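Alpha-L-rhamnosidase (Aspergillus terreus, PDB 6GSZ) probably hydrolyses terminal non-reducing alpha-L-rhamnose residues from alpha-L-rhamnosides, as a calcium-binding, glycosylated enzyme of the six-hairpin glycosidase clan. Local coordinates at residues L447-G452 with G735-E740; G472-F477 with N760-G765; A579-P584 with T694-T699. All blocks are in the same frame, centred on the assembly; numbering follows the deposited sequence.

Overall arrangement
All three contacts lie in the catalytic six-hairpin glycosidase domain, and contacts 2 and 3 both touch the same bound glucose. Contacts 1 and 2 have centres about 10 Å apart and interlock along the chain, each joining one of two consecutive helices, 437-453 and 471-484, to the loop between helices 727-732 and 768-775. They meet through side chains of 447-452 and 735-740 that bond to 760-765. Contact 3, nested in sequence inside the long loops closed by the other two, is centred about 11 Å from contact 2 and 18 Å from contact 1. Phe696 of contact 3 packs on Asp473 and Ala763 of contact 2, while Glu740 of contact 1 also lines the glucose pocket.

Contact 1: residues L447-G452 with G735-E740; sequences LWSMRG and GTTTWE
Residues 447-452 of helix 437-453 meet the loop 735-740 most closely where the CA atoms of Ser449 and Thr737 come within 5.2 Å, with no bond from backbone to backbone. Ser449 makes the polar link. Its OG is anti to the carbonyl carbon (chi1 -75°), which carries the hydroxyl off the helix surface to the loop, and there it accepts a hydrogen bond from Thr738 N at 2.9 Å; the N-H...O angle of 140° makes this a bent bond. The same OG is also hydrogen-bonded to Asn760, so a buried hydroxyl ties the helix to two passages of the polypeptide. Helix 437-453 belongs to the (alpha/alpha)6-barrel domain of six-hairpin glycosidases, and the loop it meets runs on to Glu740 in the glucose pocket. Beside the serine bond the packing is close: Thr737 CB lies 3.2 Å from Ser449 OG, and the methyl CG2 of Thr737 reaches the CB of Trp448 at 4.1 Å. That CB also sits 3.7 Å from Thr736 O, while the indole turns away from the loop and takes Arg451 NH1 over one face toward the rim, 3.3 Å above its plane. Each threonine hydroxyl has a partner beyond the two segments: Asn335 for Thr736 OG1, Asn335 and Phe759 O for Thr737 OG1, and His761 O for Thr738 OG1.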
loop_
_atom_site.group_PDB
_atom_site.type_symbol
_atom_site.label_atom_id
_atom_site.label_comp_id
_atom_site.label_asym_id
_atom_site.label_seq_id
_atom_site.Cartn_x
_atom_site.Cartn_y
_atom_site.Cartn_z
ATOM N N LEU A 447 -5.390 1.361 -10.540
ATOM C CA LEU A 447 -4.365 0.335 -10.272
ATOM C C LEU A 447 -2.959 0.974 -10.252
ATOM O O LEU A 447 -2.156 0.694 -9.321
ATOM C CB LEU A 447 -4.473 -0.733 -11.365
ATOM C CG LEU A 447 -3.365 -1.772 -11.454
ATOM C CD1 LEU A 447 -3.303 -2.654 -10.237
ATOM C CD2 LEU A 447 -3.494 -2.582 -12.736
ATOM N N TRP A 448 -2.665 1.787 -11.262
ATOM C CA TRP A 448 -1.372 2.426 -11.304
ATOM C C TRP A 448 -1.179 3.454 -10.178
ATOM O O TRP A 448 -0.020 3.609 -9.711
ATOM C CB TRP A 448 -1.117 3.045 -12.686
ATOM C CG TRP A 448 -0.665 2.031 -13.685
ATOM C CD1 TRP A 448 -1.408 1.454 -14.676
ATOM C CD2 TRP A 448 0.673 1.513 -13.860
ATOM N NE1 TRP A 448 -0.644 0.590 -15.403
ATOM C CE2 TRP A 448 0.657 0.667 -14.988
ATOM C CE3 TRP A 448 1.910 1.756 -13.242
ATOM C CZ2 TRP A 448 1.781 -0.031 -15.431
ATOM C CZ3 TRP A 448 3.032 1.112 -13.704
ATOM C CH2 TRP A 448 2.969 0.220 -14.776
ATOM N N SER A 449 -2.226 4.191 -9.780
ATOM C CA SER A 449 -2.099 5.087 -8.644
ATOM C C SER A 449 -1.854 4.312 -7.335
ATOM O O SER A 449 -1.132 4.783 -6.423
ATOM C CB SER A 449 -3.223 6.077 -8.531
ATOM O OG SER A 449 -3.091 7.096 -9.500
ATOM N N MET A 450 -2.476 3.140 -7.194
ATOM C CA MET A 450 -2.214 2.306 -6.054
ATOM C C MET A 450 -0.740 1.842 -6.060
ATOM O O MET A 450 -0.060 1.904 -5.009
ATOM C CB MET A 450 -3.192 1.125 -5.967
ATOM C CG MET A 450 -2.831 0.161 -4.817
ATOM S SD MET A 450 -4.151 -0.917 -4.448
ATOM C CE MET A 450 -3.411 -1.686 -3.003
ATOM N N ARG A 451 -0.309 1.317 -7.200
ATOM C CA ARG A 451 1.089 0.888 -7.307
ATOM C C ARG A 451 2.063 2.023 -6.951
ATOM O O ARG A 451 3.069 1.793 -6.264
ATOM C CB ARG A 451 1.383 0.411 -8.726
ATOM C CG ARG A 451 0.716 -0.900 -9.082
ATOM C CD ARG A 451 0.794 -1.173 -10.567
ATOM N NE ARG A 451 0.279 -2.477 -10.900
ATOM C CZ ARG A 451 0.098 -2.923 -12.153
ATOM N NH1 ARG A 451 0.197 -2.085 -13.188
ATOM N NH2 ARG A 451 -0.236 -4.195 -12.338
ATOM N N GLY A 452 1.753 3.254 -7.358
ATOM C CA GLY A 452 2.683 4.297 -7.144
ATOM C C GLY A 452 2.812 4.716 -5.677
ATOM O O GLY A 452 3.839 5.283 -5.264
ATOM N N GLY A 735 -4.629 11.111 -18.954
ATOM C CA GLY A 735 -4.236 10.611 -17.654
ATOM C C GLY A 735 -4.077 9.104 -17.637
ATOM O O GLY A 735 -4.874 8.393 -18.269
ATOM N N THR A 736 -3.056 8.625 -16.915
ATOM C CA THR A 736 -2.776 7.208 -16.760
ATOM C C THR A 736 -2.731 6.803 -15.271
ATOM O O THR A 736 -2.380 5.666 -14.942
ATOM C CB THR A 736 -1.484 6.820 -17.491
ATOM O OG1 THR A 736 -0.388 7.607 -17.031
ATOM C CG2 THR A 736 -1.617 6.962 -18.991
ATOM N N THR A 737 -3.150 7.741 -14.426
ATOM C CA THR A 737 -3.227 7.646 -12.980
ATOM C C THR A 737 -4.398 8.536 -12.585
ATOM O O THR A 737 -4.812 9.359 -13.383
ATOM C CB THR A 737 -1.937 8.119 -12.303
ATOM O OG1 THR A 737 -1.508 9.354 -12.861
ATOM C CG2 THR A 737 -0.839 7.089 -12.388
ATOM N N THR A 738 -4.891 8.390 -11.358
ATOM C CA THR A 738 -5.859 9.348 -10.836
ATOM C C THR A 738 -5.097 10.542 -10.269
ATOM O O THR A 738 -4.001 10.420 -9.732
ATOM C CB THR A 738 -6.806 8.682 -9.824
ATOM O OG1 THR A 738 -6.110 7.992 -8.775
ATOM C CG2 THR A 738 -7.744 7.708 -10.502
ATOM N N TRP A 739 -5.724 11.723 -10.361
ATOM C CA TRP A 739 -5.057 12.991 -9.994
ATOM C C TRP A 739 -5.567 13.469 -8.635
ATOM O O TRP A 739 -6.679 13.166 -8.213
ATOM C CB TRP A 739 -5.303 14.072 -11.051
ATOM C CG TRP A 739 -4.959 13.671 -12.448
ATOM C CD1 TRP A 739 -4.132 12.677 -12.885
ATOM C CD2 TRP A 739 -5.390 14.375 -13.622
ATOM N NE1 TRP A 739 -4.038 12.703 -14.257
ATOM C CE2 TRP A 739 -4.817 13.726 -14.735
ATOM C CE3 TRP A 739 -6.260 15.450 -13.822
ATOM C CZ2 TRP A 739 -5.032 14.164 -16.048
ATOM C CZ3 TRP A 739 -6.488 15.880 -15.112
ATOM C CH2 TRP A 739 -5.877 15.249 -16.207
ATOM N N GLU A 740 -4.760 14.250 -7.941
ATOM C CA GLU A 740 -5.108 14.833 -6.650
ATOM C C GLU A 740 -6.375 15.680 -6.738
ATOM O O GLU A 740 -7.263 15.552 -5.889
ATOM C CB GLU A 740 -3.924 15.665 -6.186
ATOM C CG GLU A 740 -4.083 16.397 -4.870
ATOM C CD GLU A 740 -2.843 17.147 -4.410
ATOM O OE1 GLU A 740 -2.096 17.648 -5.287
ATOM O OE2 GLU A 740 -2.670 17.232 -3.159
#

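Contact 2: residues G472-F477 with N760-G765; sequences GDIHAF and NHYAVG. With BGC (beta-D-glucopyranose), chain B.
The Phe477 and Tyr762 rings form an offset stack that fastens helix 471-484 to the loop before helix 768-775, in the helical domain of this six-hairpin glycosidase. The planes are only 8° from parallel and the centroids 4.4 Å apart. The slip between the rings brings Tyr762 CB squarely over the centre of the phenylalanine face, a CH-pi contact at 3.5 Å from the centroid. With CG between its backbone N and carbonyl carbon (chi1 51°), the tyrosine lays its ring across Phe477 and sends OH on to Ile474, where it meets CB. Gly765 O approaches the edge of the Phe477 ring, near its plane. On the glucose side the backbones are still near each other, but the polar link is indirect, running through the sugar and a water. Asp473 OD2 and His761 NE2 do not touch each other, yet both reach the sugar. The carboxylate accepts from two neighbouring hydroxyls, OD1 from glucose O3 and OD2 from O2, while NE2 of His761 donates to O1 at 2.9 Å in a nearly straight bond (164°) and only weakly to O2. Elsewhere on the imidazole, ND1 is bonded to Ser758 OG. A water bridges the segments, donating to Asp473 OD2 at 2.8 Å and accepting from Ala763 N at 2.9 Å.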
loop_
_atom_site.group_PDB
_atom_site.type_symbol
_atom_site.label_atom_id
_atom_site.label_comp_id
_atom_site.label_asym_id
_atom_site.label_seq_id
_atom_site.Cartn_x
_atom_site.Cartn_y
_atom_site.Cartn_z
ATOM N N GLY A 472 -6.072 10.555 6.119
ATOM C CA GLY A 472 -7.380 10.642 5.518
ATOM C C GLY A 472 -7.423 9.931 4.173
ATOM O O GLY A 472 -8.420 9.272 3.817
ATOM N N ASP A 473 -6.359 10.033 3.370
ATOM C CA ASP A 473 -6.349 9.483 2.037
ATOM C C ASP A 473 -6.521 7.949 2.099
ATOM O O ASP A 473 -7.281 7.380 1.315
ATOM C CB ASP A 473 -5.061 9.840 1.283
ATOM C CG ASP A 473 -4.746 11.319 1.169
ATOM O OD1 ASP A 473 -4.837 12.013 2.213
ATOM O OD2 ASP A 473 -4.448 11.762 0.033
ATOM N N ILE A 474 -5.793 7.288 3.007
ATOM C CA ILE A 474 -5.898 5.845 3.104
ATOM C C ILE A 474 -7.239 5.437 3.717
ATOM O O ILE A 474 -7.768 4.398 3.367
ATOM C CB ILE A 474 -4.657 5.199 3.756
ATOM C CG1 ILE A 474 -4.724 3.679 3.697
ATOM C CG2 ILE A 474 -4.434 5.688 5.160
ATOM C CD1 ILE A 474 -4.820 3.105 2.281
ATOM N N HIS A 475 -7.786 6.262 4.597
ATOM C CA HIS A 475 -9.131 6.000 5.102
ATOM C C HIS A 475 -10.103 5.914 3.914
ATOM O O HIS A 475 -10.898 4.964 3.796
ATOM C CB HIS A 475 -9.526 7.047 6.149
ATOM C CG HIS A 475 -10.832 6.802 6.840
ATOM N ND1 HIS A 475 -11.350 7.747 7.718
ATOM C CD2 HIS A 475 -11.759 5.826 6.738
ATOM C CE1 HIS A 475 -12.542 7.322 8.161
ATOM N NE2 HIS A 475 -12.796 6.147 7.584
ATOM N N ALA A 476 -10.068 6.896 3.031
ATOM C CA ALA A 476 -10.964 6.938 1.876
ATOM C C ALA A 476 -10.721 5.789 0.892
ATOM O O ALA A 476 -11.680 5.233 0.339
ATOM C CB ALA A 476 -10.818 8.267 1.144
ATOM N N PHE A 477 -9.465 5.407 0.695
ATOM C CA PHE A 477 -9.095 4.500 -0.417
ATOM C C PHE A 477 -9.080 3.008 -0.014
ATOM O O PHE A 477 -9.076 2.174 -0.915
ATOM C CB PHE A 477 -7.729 4.912 -0.991
ATOM C CG PHE A 477 -7.353 4.168 -2.249
ATOM C CD1 PHE A 477 -8.089 4.346 -3.418
ATOM C CD2 PHE A 477 -6.252 3.318 -2.271
ATOM C CE1 PHE A 477 -7.777 3.635 -4.561
ATOM C CE2 PHE A 477 -5.937 2.608 -3.422
ATOM C CZ PHE A 477 -6.699 2.781 -4.564
ATOM N N ASN A 760 -0.874 12.016 -9.306
ATOM C CA ASN A 760 -0.809 10.623 -8.882
ATOM C C ASN A 760 -1.155 10.490 -7.397
ATOM O O ASN A 760 -0.295 10.246 -6.557
ATOM C CB ASN A 760 0.562 10.027 -9.174
ATOM C CG ASN A 760 0.566 8.523 -9.263
ATOM O OD1 ASN A 760 -0.445 7.875 -8.936
ATOM N ND2 ASN A 760 1.668 7.922 -9.687
ATOM N N HIS A 761 -2.451 10.634 -7.105
ATOM C CA HIS A 761 -3.058 10.462 -5.765
ATOM C C HIS A 761 -4.188 9.448 -5.899
ATOM O O HIS A 761 -4.973 9.615 -6.826
ATOM C CB HIS A 761 -3.695 11.785 -5.302
ATOM C CG HIS A 761 -2.911 12.700 -4.436
ATOM N ND1 HIS A 761 -1.794 13.380 -4.894
ATOM C CD2 HIS A 761 -3.141 13.125 -3.168
ATOM C CE1 HIS A 761 -1.347 14.149 -3.917
ATOM N NE2 HIS A 761 -2.148 14.005 -2.819
ATOM N N TYR A 762 -4.256 8.431 -5.028
ATOM C CA TYR A 762 -5.366 7.451 -5.121
ATOM C C TYR A 762 -6.709 7.916 -4.589
ATOM O O TYR A 762 -7.701 7.207 -4.852
ATOM C CB TYR A 762 -4.965 6.101 -4.501
ATOM C CG TYR A 762 -4.388 6.074 -3.109
ATOM C CD1 TYR A 762 -4.979 6.715 -2.047
ATOM C CD2 TYR A 762 -3.201 5.402 -2.858
ATOM C CE1 TYR A 762 -4.469 6.636 -0.763
ATOM C CE2 TYR A 762 -2.659 5.330 -1.582
ATOM C CZ TYR A 762 -3.255 6.015 -0.537
ATOM O OH TYR A 762 -2.710 5.929 0.718
ATOM N N ALA A 763 -6.839 9.053 -3.903
ATOM C CA ALA A 763 -8.132 9.391 -3.285
ATOM C C ALA A 763 -9.279 9.346 -4.278
ATOM O O ALA A 763 -10.297 8.762 -3.941
ATOM C CB ALA A 763 -8.062 10.757 -2.604
ATOM N N VAL A 764 -9.171 10.020 -5.435
ATOM C CA VAL A 764 -10.271 10.062 -6.473
ATOM C C VAL A 764 -10.518 8.644 -6.986
ATOM O O VAL A 764 -11.662 8.286 -7.389
ATOM C CB VAL A 764 -9.818 11.045 -7.586
ATOM C CG1 VAL A 764 -10.323 10.750 -8.952
ATOM C CG2 VAL A 764 -10.077 12.491 -7.140
ATOM N N GLY A 765 -9.489 7.786 -6.886
ATOM C CA GLY A 765 -9.566 6.408 -7.307
ATOM C C GLY A 765 -10.415 5.556 -6.362
ATOM O O GLY A 765 -10.611 4.380 -6.645
HETATM C C2 BGC B . -3.049 14.833 1.119
HETATM C C3 BGC B . -4.179 15.379 1.946
HETATM C C4 BGC B . -3.865 16.532 2.873
HETATM C C5 BGC B . -3.154 17.487 2.044
HETATM C C6 BGC B . -2.883 18.669 2.954
HETATM C C1 BGC B . -2.301 15.976 0.456
HETATM O O1 BGC B . -1.332 15.430 -0.418
HETATM O O2 BGC B . -3.547 14.216 -0.045
HETATM O O3 BGC B . -4.525 14.427 2.804
HETATM O O4 BGC B . -4.977 17.153 3.560
HETATM O O5 BGC B . -1.939 16.985 1.399
HETATM O O6 BGC B . -2.053 19.595 2.245
HETATM O O HOH W 1 -4.725 10.169 -2.193
#

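Contact 3: residues A579-P584 with T694-T699; sequences ADWLDP and TGFAGT. With BGC (beta-D-glucopyranose), chain B; MAN (alpha-D-mannopyranose), chain F.
Asp580 plants its carboxylate among the backbone amides of 695-698; CG stands anti to N (chi1 -159°), which swings the acid over to them although CB does not point there. OD1 accepts from Ala697 N at 2.8 Å, nearly along the C-O bond, and from Gly698 N at 3.2 Å, which comes from above the carboxylate plane. OD2 takes Gly695 N on its syn side at 3.1 Å, but tilted 32° out of the carboxylate plane, and is also bonded to Thr657, so several donors fix the rotation of this buried acid and probably stabilise its negative charge. Next door, Phe696 N donates to Trp581 O at 2.8 Å, in the carbonyl plane. The bare CA of Gly695 lies against the turn, 3.2 Å from Trp581 O in a CA-H...O contact and 3.6 Å from Asp583 N.

The aromatic side chains run out alongside one another. Trp581 turns an edge to the face of Phe696 (planes at 78°), its CD1 over the ring centre, and Leu582 CD1 packs on CE1 of the same ring at 3.7 Å. What positions these groups is a type II turn from Asp580 to Asp583 in 579-584. Within 694-699, Gly695 O accepts from the amides of Gly698 and Thr699 and from Thr699 OG1, which in turn accepts from Thr694 OG1. Asp583 is held by Thr595, and Pro584 adjoins a glycan mannose. Glucose O4 lies over the indole face toward its rim, with Trp581 CZ2 3.5 Å from C6, and O2 is at the edge of Phe696: aromatic residues lining the sugar site of this (alpha/alpha)6-barrel glycosidase.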
loop_
_atom_site.group_PDB
_atom_site.type_symbol
_atom_site.label_atom_id
_atom_site.label_comp_id
_atom_site.label_asym_id
_atom_site.label_seq_id
_atom_site.Cartn_x
_atom_site.Cartn_y
_atom_site.Cartn_z
ATOM N N ALA A 579 -11.870 18.247 6.607
ATOM C CA ALA A 579 -13.271 17.964 6.171
ATOM C C ALA A 579 -13.292 17.661 4.667
ATOM O O ALA A 579 -12.545 16.789 4.214
ATOM C CB ALA A 579 -14.201 19.071 6.607
ATOM N N ASP A 580 -14.223 18.267 3.898
ATOM C CA ASP A 580 -14.381 17.880 2.491
ATOM C C ASP A 580 -13.350 18.574 1.604
ATOM O O ASP A 580 -13.687 19.327 0.683
ATOM C CB ASP A 580 -15.815 18.087 1.989
ATOM C CG ASP A 580 -16.136 17.247 0.752
ATOM O OD1 ASP A 580 -15.524 16.149 0.569
ATOM O OD2 ASP A 580 -17.007 17.697 -0.046
ATOM N N TRP A 581 -12.094 18.184 1.824
ATOM C CA TRP A 581 -10.919 18.700 1.145
ATOM C C TRP A 581 -11.050 18.519 -0.370
ATOM O O TRP A 581 -11.408 17.457 -0.825
ATOM C CB TRP A 581 -9.729 17.922 1.721
ATOM C CG TRP A 581 -8.363 18.342 1.271
ATOM C CD1 TRP A 581 -7.551 17.654 0.401
ATOM C CD2 TRP A 581 -7.644 19.516 1.672
ATOM N NE1 TRP A 581 -6.369 18.333 0.251
ATOM C CE2 TRP A 581 -6.398 19.462 1.018
ATOM C CE3 TRP A 581 -7.916 20.579 2.549
ATOM C CZ2 TRP A 581 -5.415 20.436 1.219
ATOM C CZ3 TRP A 581 -6.956 21.566 2.703
ATOM C CH2 TRP A 581 -5.724 21.476 2.061
ATOM N N LEU A 582 -10.713 19.566 -1.144
ATOM C CA LEU A 582 -10.609 19.500 -2.599
ATOM C C LEU A 582 -11.984 19.275 -3.243
ATOM O O LEU A 582 -12.067 18.789 -4.348
ATOM C CB LEU A 582 -9.554 18.456 -3.022
ATOM C CG LEU A 582 -8.114 18.955 -2.962
ATOM C CD1 LEU A 582 -7.130 17.825 -3.240
ATOM C CD2 LEU A 582 -7.905 20.124 -3.907
ATOM N N ASP A 583 -13.036 19.769 -2.576
ATOM C CA ASP A 583 -14.324 20.049 -3.231
ATOM C C ASP A 583 -13.972 20.762 -4.530
ATOM O O ASP A 583 -13.159 21.682 -4.492
ATOM C CB ASP A 583 -15.187 20.903 -2.285
ATOM C CG ASP A 583 -16.517 21.424 -2.793
ATOM O OD1 ASP A 583 -16.665 21.583 -4.034
ATOM O OD2 ASP A 583 -17.374 21.681 -1.927
ATOM N N PRO A 584 -14.506 20.384 -5.704
ATOM C CA PRO A 584 -14.122 21.045 -6.956
ATOM C C PRO A 584 -14.430 22.553 -7.015
ATOM O O PRO A 584 -13.844 23.271 -7.844
ATOM C CB PRO A 584 -14.919 20.295 -8.023
ATOM C CG PRO A 584 -16.057 19.680 -7.283
ATOM C CD PRO A 584 -15.515 19.336 -5.909
ATOM N N THR A 694 -18.131 16.373 -4.963
ATOM C CA THR A 694 -17.561 15.942 -3.674
ATOM C C THR A 694 -16.040 16.153 -3.637
ATOM O O THR A 694 -15.380 15.953 -4.630
ATOM C CB THR A 694 -17.925 14.473 -3.451
ATOM O OG1 THR A 694 -17.527 13.709 -4.599
ATOM C CG2 THR A 694 -19.399 14.243 -3.179
ATOM N N GLY A 695 -15.532 16.431 -2.424
ATOM C CA GLY A 695 -14.105 16.325 -2.127
ATOM C C GLY A 695 -13.768 15.001 -1.450
ATOM O O GLY A 695 -14.465 13.993 -1.633
ATOM N N PHE A 696 -12.740 15.004 -0.591
ATOM C CA PHE A 696 -12.231 13.763 -0.019
ATOM C C PHE A 696 -13.264 13.142 0.924
ATOM O O PHE A 696 -13.201 11.942 1.172
ATOM C CB PHE A 696 -10.874 13.980 0.678
ATOM C CG PHE A 696 -9.628 14.028 -0.176
ATOM C CD1 PHE A 696 -9.669 14.435 -1.504
ATOM C CD2 PHE A 696 -8.411 13.679 0.365
ATOM C CE1 PHE A 696 -8.527 14.510 -2.281
ATOM C CE2 PHE A 696 -7.256 13.775 -0.401
ATOM C CZ PHE A 696 -7.308 14.163 -1.719
ATOM N N ALA A 697 -14.109 13.985 1.527
ATOM C CA ALA A 697 -15.063 13.455 2.518
ATOM C C ALA A 697 -16.203 12.677 1.844
ATOM O O ALA A 697 -16.719 11.752 2.439
ATOM C CB ALA A 697 -15.646 14.564 3.379
ATOM N N GLY A 698 -16.610 13.129 0.647
ATOM C CA GLY A 698 -17.785 12.591 -0.018
ATOM C C GLY A 698 -17.477 11.590 -1.128
ATOM O O GLY A 698 -18.300 10.716 -1.412
ATOM N N THR A 699 -16.337 11.713 -1.796
ATOM C CA THR A 699 -16.124 11.015 -3.071
ATOM C C THR A 699 -16.151 9.488 -2.909
ATOM O O THR A 699 -16.863 8.778 -3.673
ATOM C CB THR A 699 -14.818 11.447 -3.723
ATOM O OG1 THR A 699 -14.942 12.836 -4.032
ATOM C CG2 THR A 699 -14.560 10.682 -5.001
HETATM C C2 BGC B . -3.049 14.833 1.119
HETATM C C3 BGC B . -4.179 15.379 1.946
HETATM C C4 BGC B . -3.865 16.532 2.873
HETATM C C5 BGC B . -3.154 17.487 2.044
HETATM C C6 BGC B . -2.883 18.669 2.954
HETATM C C1 BGC B . -2.301 15.976 0.456
HETATM O O1 BGC B . -1.332 15.430 -0.418
HETATM O O2 BGC B . -3.547 14.216 -0.045
HETATM O O3 BGC B . -4.525 14.427 2.804
HETATM O O4 BGC B . -4.977 17.153 3.560
HETATM O O5 BGC B . -1.939 16.985 1.399
HETATM O O6 BGC B . -2.053 19.595 2.245
HETATM C C1 MAN F . -14.712 28.178 -10.034
HETATM C C2 MAN F . -14.840 28.080 -8.510
HETATM C C3 MAN F . -13.463 27.748 -7.921
HETATM C C4 MAN F . -12.915 26.441 -8.534
HETATM C C5 MAN F . -12.931 26.567 -10.054
HETATM C C6 MAN F . -12.553 25.269 -10.721
HETATM O O2 MAN F . -15.814 27.093 -8.207
HETATM O O3 MAN F . -13.509 27.758 -6.472
HETATM O O4 MAN F . -11.505 26.176 -8.133
HETATM O O5 MAN F . -14.193 26.971 -10.615
HETATM O O6 MAN F . -12.686 25.516 -12.103
#